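Local coordinates for protein aspartate carbamoyltransferase (Leishmania major, PDB 7K46) that probably catalyses the transfer of a carbamoyl group from carbamoyl phosphate to L-aspartate, an early step of pyrimidine biosynthesis, at residues 100-114 with 123-137. Residues are numbered along the deposited sequence; the frame is centred on the assembly and turned at random. Where two conformers were deposited one is given.
Sequences IRTLDSYSDVLVLRH and AMSVATHPIMNAGNG
D104, near the end of helix 96-104, grips the turn between helix 117-126 and strand 131-133 with both carboxylate oxygens. OD1 takes the ring N-H of H129 (ND1 to OD1 2.8 Å), and OD2 takes the backbone N-H of T128 (N to OD2 2.8 Å). Both donors come from above the same side of the carboxylate plane, which stands 52° from the imidazole plane. A water ties OD2 to V126 O; an aspartate, with two acceptor oxygens on a short stem, can serve the two N-H groups and the water at once. CG of H129, anti to its carbonyl carbon (chi1 -64°), turns the ring toward D104 and S107; imidazole suits, offering D104 an in-plane N-H and a flat face to S107 O, 3.0 Å above its centre.

Beside these polar contacts the helices meet through small and branched residues. CG1 of I100 rests on CB of A123 at 3.7 Å, its CG2 touches both V126 CG2 and A127 CB, and V126 lies over one face of the R101 guanidinium, off toward its rim.

Further along both segments, strands 109-113 and 131-133 pair in parallel through four backbone hydrogen bonds. L110, L112 and I131 face the helices; on the other face V109 CG2 meets M132 CG, and V111 CG1 meets A134 CB. At the end of strand 109-113, the long R113 side chain reaches two partners: NH1 bonds A134 O (2.9 Å, bent to 137°), and NE forms a salt bridge with E60.

Helix 117-126 makes the beta-alpha-beta crossover between these strands in the carbamoyl phosphate-binding domain; strand 53-58 flanks 109-113, and helix 309-326 covers V109, P130 and M132.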
loop_
_atom_site.group_PDB
_atom_site.type_symbol
_atom_site.label_atom_id
_atom_site.label_comp_id
_atom_site.label_asym_id
_atom_site.label_seq_id
_atom_site.Cartn_x
_atom_site.Cartn_y
_atom_site.Cartn_z
ATOM N N ILE A 100 1.689 -10.377 15.624
ATOM C CA ILE A 100 3.139 -10.234 15.498
ATOM C C ILE A 100 3.752 -11.495 14.894
ATOM O O ILE A 100 4.593 -11.422 13.989
ATOM C CB ILE A 100 3.761 -9.899 16.869
ATOM C CG1 ILE A 100 3.276 -8.520 17.349
ATOM C CG2 ILE A 100 5.302 -9.975 16.822
ATOM C CD1 ILE A 100 3.700 -7.353 16.442
ATOM N N ARG A 101 3.360 -12.670 15.401
ATOM C CA ARG A 101 3.860 -13.922 14.830
ATOM C C ARG A 101 3.544 -14.013 13.344
ATOM O O ARG A 101 4.345 -14.533 12.556
ATOM C CB ARG A 101 3.255 -15.126 15.555
ATOM C CG ARG A 101 3.367 -15.100 17.074
ATOM C CD ARG A 101 4.139 -16.281 17.553
ATOM N NE ARG A 101 4.000 -16.528 18.984
ATOM C CZ ARG A 101 4.867 -17.252 19.672
ATOM N NH1 ARG A 101 5.951 -17.750 19.096
ATOM N NH2 ARG A 101 4.645 -17.481 20.964
ATOM N N THR A 102 2.360 -13.544 12.949
ATOM C CA THR A 102 2.002 -13.546 11.536
ATOM C C THR A 102 2.968 -12.676 10.730
ATOM O O THR A 102 3.462 -13.096 9.676
ATOM C CB THR A 102 0.547 -13.080 11.385
ATOM O OG1 THR A 102 -0.310 -13.981 12.107
ATOM C CG2 THR A 102 0.118 -13.070 9.914
ATOM N N LEU A 103 3.289 -11.478 11.235
ATOM C CA LEU A 103 4.254 -10.617 10.551
ATOM C C LEU A 103 5.632 -11.268 10.475
ATOM O O LEU A 103 6.322 -11.163 9.452
ATOM C CB LEU A 103 4.347 -9.263 11.257
ATOM C CG LEU A 103 3.392 -8.150 10.826
ATOM C CD1 LEU A 103 1.937 -8.571 10.990
ATOM C CD2 LEU A 103 3.680 -6.859 11.608
ATOM N N ASP A 104 6.060 -11.936 11.554
ATOM C CA ASP A 104 7.379 -12.570 11.575
ATOM C C ASP A 104 7.493 -13.722 10.593
ATOM O O ASP A 104 8.612 -14.176 10.309
ATOM C CB ASP A 104 7.714 -13.115 12.967
ATOM C CG ASP A 104 8.297 -12.073 13.888
ATOM O OD1 ASP A 104 8.986 -11.139 13.422
ATOM O OD2 ASP A 104 8.069 -12.203 15.106
ATOM N N SER A 105 6.368 -14.250 10.111
ATOM C CA SER A 105 6.450 -15.358 9.175
ATOM C C SER A 105 7.054 -14.930 7.841
ATOM O O SER A 105 7.579 -15.773 7.108
ATOM C CB SER A 105 5.067 -15.974 8.972
ATOM O OG SER A 105 4.250 -15.118 8.186
ATOM N N TYR A 106 7.014 -13.642 7.511
ATOM C CA TYR A 106 7.521 -13.221 6.215
ATOM C C TYR A 106 8.367 -11.951 6.254
ATOM O O TYR A 106 8.907 -11.572 5.207
ATOM C CB TYR A 106 6.339 -13.043 5.231
ATOM C CG TYR A 106 5.441 -11.911 5.639
ATOM C CD1 TYR A 106 5.777 -10.594 5.325
ATOM C CD2 TYR A 106 4.282 -12.142 6.380
ATOM C CE1 TYR A 106 4.984 -9.529 5.721
ATOM C CE2 TYR A 106 3.474 -11.076 6.790
ATOM C CZ TYR A 106 3.843 -9.770 6.457
ATOM O OH TYR A 106 3.073 -8.691 6.846
ATOM N N SER A 107 8.506 -11.282 7.404
ATOM C CA SER A 107 9.151 -9.974 7.503
ATOM C C SER A 107 10.577 -10.089 8.038
ATOM O O SER A 107 10.939 -11.054 8.716
ATOM C CB SER A 107 8.371 -9.027 8.431
ATOM O OG SER A 107 7.031 -8.820 8.018
ATOM N N ASP A 108 11.372 -9.055 7.749
ATOM C CA ASP A 108 12.685 -8.866 8.357
ATOM C C ASP A 108 12.689 -7.817 9.461
ATOM O O ASP A 108 13.555 -7.861 10.335
ATOM C CB ASP A 108 13.708 -8.451 7.295
ATOM C CG ASP A 108 13.930 -9.532 6.261
ATOM O OD1 ASP A 108 14.763 -10.438 6.503
ATOM O OD2 ASP A 108 13.238 -9.489 5.227
ATOM N N VAL A 109 11.777 -6.854 9.414
ATOM C CA VAL A 109 11.701 -5.814 10.433
ATOM C C VAL A 109 10.243 -5.401 10.561
ATOM O O VAL A 109 9.510 -5.342 9.567
ATOM C CB VAL A 109 12.625 -4.609 10.108
ATOM C CG1 VAL A 109 12.221 -3.918 8.800
ATOM C CG2 VAL A 109 12.656 -3.599 11.282
ATOM N N LEU A 110 9.811 -5.157 11.801
ATOM C CA LEU A 110 8.462 -4.692 12.081
ATOM C C LEU A 110 8.525 -3.254 12.578
ATOM O O LEU A 110 9.509 -2.848 13.201
ATOM C CB LEU A 110 7.778 -5.577 13.137
ATOM C CG LEU A 110 7.869 -7.102 13.000
ATOM C CD1 LEU A 110 6.951 -7.773 14.033
ATOM C CD2 LEU A 110 7.476 -7.524 11.605
ATOM N N VAL A 111 7.479 -2.476 12.281
ATOM C CA VAL A 111 7.342 -1.110 12.801
ATOM C C VAL A 111 5.998 -1.036 13.511
ATOM O O VAL A 111 4.949 -1.138 12.861
ATOM C CB VAL A 111 7.437 -0.044 11.694
ATOM C CG1 VAL A 111 7.356 1.372 12.302
ATOM C CG2 VAL A 111 8.724 -0.206 10.865
ATOM N N LEU A 112 6.018 -0.845 14.834
ATOM C CA LEU A 112 4.805 -0.874 15.649
ATOM C C LEU A 112 4.434 0.525 16.135
ATOM O O LEU A 112 5.251 1.215 16.766
ATOM C CB LEU A 112 4.960 -1.805 16.857
ATOM C CG LEU A 112 3.723 -1.840 17.768
ATOM C CD1 LEU A 112 2.546 -2.542 17.062
ATOM C CD2 LEU A 112 4.027 -2.500 19.113
ATOM N N ARG A 113 3.194 0.923 15.869
ATOM C CA ARG A 113 2.613 2.151 16.405
ATOM C C ARG A 113 1.336 1.785 17.155
ATOM O O ARG A 113 0.333 1.391 16.545
ATOM C CB ARG A 113 2.335 3.148 15.283
ATOM C CG ARG A 113 1.614 4.396 15.728
ATOM C CD ARG A 113 2.583 5.443 16.226
ATOM N NE ARG A 113 1.898 6.680 16.582
ATOM C CZ ARG A 113 2.415 7.895 16.435
ATOM N NH1 ARG A 113 3.630 8.075 15.934
ATOM N NH2 ARG A 113 1.690 8.958 16.790
ATOM N N HIS A 114 1.382 1.904 18.478
ATOM C CA HIS A 114 0.262 1.572 19.349
ATOM C C HIS A 114 0.305 2.540 20.519
ATOM O O HIS A 114 1.388 2.855 21.015
ATOM C CB HIS A 114 0.366 0.124 19.845
ATOM C CG HIS A 114 -0.906 -0.429 20.412
ATOM N ND1 HIS A 114 -1.467 0.036 21.584
ATOM C CD2 HIS A 114 -1.707 -1.435 19.985
ATOM C CE1 HIS A 114 -2.569 -0.648 21.843
ATOM N NE2 HIS A 114 -2.739 -1.544 20.886
ATOM N N ALA A 123 4.438 -7.344 22.079
ATOM C CA ALA A 123 5.015 -7.636 20.771
ATOM C C ALA A 123 6.434 -8.171 20.911
ATOM O O ALA A 123 6.791 -9.193 20.311
ATOM C CB ALA A 123 4.986 -6.381 19.894
ATOM N N MET A 124 7.261 -7.496 21.711
ATOM C CA MET A 124 8.629 -7.968 21.890
ATOM C C MET A 124 8.691 -9.294 22.640
ATOM O O MET A 124 9.693 -10.004 22.520
ATOM C CB MET A 124 9.459 -6.894 22.596
ATOM C CG MET A 124 9.699 -5.678 21.682
ATOM S SD MET A 124 10.920 -4.521 22.328
ATOM C CE MET A 124 10.277 -4.252 23.981
ATOM N N SER A 125 7.641 -9.657 23.382
ATOM C CA SER A 125 7.649 -10.928 24.099
ATOM C C SER A 125 7.617 -12.131 23.158
ATOM O O SER A 125 7.980 -13.235 23.577
ATOM C CB SER A 125 6.469 -11.002 25.080
ATOM O OG SER A 125 5.264 -11.433 24.451
ATOM N N VAL A 126 7.176 -11.951 21.912
ATOM C CA VAL A 126 7.105 -13.053 20.957
ATOM C C VAL A 126 7.843 -12.779 19.656
ATOM O O VAL A 126 8.099 -13.727 18.892
ATOM C CB VAL A 126 5.634 -13.427 20.650
ATOM C CG1 VAL A 126 4.893 -13.866 21.915
ATOM C CG2 VAL A 126 4.911 -12.274 19.931
ATOM N N ALA A 127 8.188 -11.533 19.328
ATOM C CA ALA A 127 8.768 -11.242 18.023
ATOM C C ALA A 127 10.119 -11.925 17.849
ATOM O O ALA A 127 10.901 -12.048 18.795
ATOM C CB ALA A 127 8.928 -9.733 17.835
ATOM N N THR A 128 10.386 -12.393 16.628
ATOM C CA THR A 128 11.690 -12.950 16.301
ATOM C C THR A 128 12.507 -12.038 15.398
ATOM O O THR A 128 13.660 -12.353 15.110
ATOM C CB THR A 128 11.550 -14.326 15.631
ATOM O OG1 THR A 128 10.834 -14.180 14.403
ATOM C CG2 THR A 128 10.796 -15.301 16.549
ATOM N N HIS A 129 11.946 -10.931 14.937
ATOM C CA HIS A 129 12.674 -9.942 14.165
ATOM C C HIS A 129 12.624 -8.612 14.908
ATOM O O HIS A 129 11.778 -8.419 15.791
ATOM C CB HIS A 129 12.086 -9.789 12.753
ATOM C CG HIS A 129 12.196 -11.032 11.923
ATOM N ND1 HIS A 129 11.171 -11.947 11.813
ATOM C CD2 HIS A 129 13.233 -11.539 11.215
ATOM C CE1 HIS A 129 11.562 -12.951 11.048
ATOM N NE2 HIS A 129 12.809 -12.728 10.672
ATOM N N PRO A 130 13.532 -7.686 14.599
ATOM C CA PRO A 130 13.539 -6.400 15.307
ATOM C C PRO A 130 12.243 -5.629 15.102
ATOM O O PRO A 130 11.668 -5.615 14.008
ATOM C CB PRO A 130 14.733 -5.664 14.685
ATOM C CG PRO A 130 15.663 -6.787 14.262
ATOM C CD PRO A 130 14.725 -7.845 13.743
ATOM N N ILE A 131 11.796 -4.977 16.174
ATOM C CA ILE A 131 10.648 -4.075 16.151
ATOM C C ILE A 131 11.159 -2.653 16.332
ATOM O O ILE A 131 11.908 -2.373 17.276
ATOM C CB ILE A 131 9.632 -4.413 17.254
ATOM C CG1 ILE A 131 9.054 -5.815 17.062
ATOM C CG2 ILE A 131 8.497 -3.363 17.289
ATOM C CD1 ILE A 131 8.210 -6.258 18.244
ATOM N N MET A 132 10.744 -1.760 15.439
ATOM C CA MET A 132 10.984 -0.329 15.582
ATOM C C MET A 132 9.755 0.293 16.238
ATOM O O MET A 132 8.650 0.242 15.680
ATOM C CB MET A 132 11.239 0.330 14.223
ATOM C CG MET A 132 12.309 -0.310 13.345
ATOM S SD MET A 132 13.985 -0.186 13.997
ATOM C CE MET A 132 14.176 -1.817 14.712
ATOM N N ASN A 133 9.931 0.871 17.416
ATOM C CA ASN A 133 8.821 1.545 18.079
ATOM C C ASN A 133 8.584 2.897 17.398
ATOM O O ASN A 133 9.436 3.787 17.442
ATOM C CB ASN A 133 9.123 1.696 19.569
ATOM C CG ASN A 133 8.124 2.589 20.273
ATOM O OD1 ASN A 133 7.010 2.803 19.784
ATOM N ND2 ASN A 133 8.513 3.109 21.437
ATOM N N ALA A 134 7.423 3.055 16.765
ATOM C CA ALA A 134 7.083 4.272 16.037
ATOM C C ALA A 134 6.347 5.304 16.894
ATOM O O ALA A 134 5.841 6.296 16.353
ATOM C CB ALA A 134 6.243 3.919 14.804
ATOM N N GLY A 135 6.281 5.104 18.210
ATOM C CA GLY A 135 5.671 6.085 19.095
ATOM C C GLY A 135 4.565 5.480 19.935
ATOM O O GLY A 135 3.777 4.681 19.422
ATOM N N ASN A 136 4.483 5.826 21.224
ATOM C CA ASN A 136 3.359 5.373 22.037
ATOM C C ASN A 136 2.984 6.461 23.041
ATOM O O ASN A 136 3.618 7.525 23.109
ATOM C CB ASN A 136 3.657 4.018 22.708
ATOM C CG ASN A 136 4.846 4.055 23.671
ATOM O OD1 ASN A 136 5.134 5.071 24.311
ATOM N ND2 ASN A 136 5.523 2.912 23.799
ATOM N N GLY A 137 1.920 6.193 23.804
ATOM C CA GLY A 137 1.379 7.151 24.755
ATOM C C GLY A 137 2.213 7.337 26.006
ATOM O O GLY A 137 1.935 8.260 26.778
HETATM O O HOH W 1 7.090 -14.319 16.347
HETATM O O HOH W 2 4.081 1.931 19.626
HETATM O O HOH W 3 3.755 0.676 22.224
#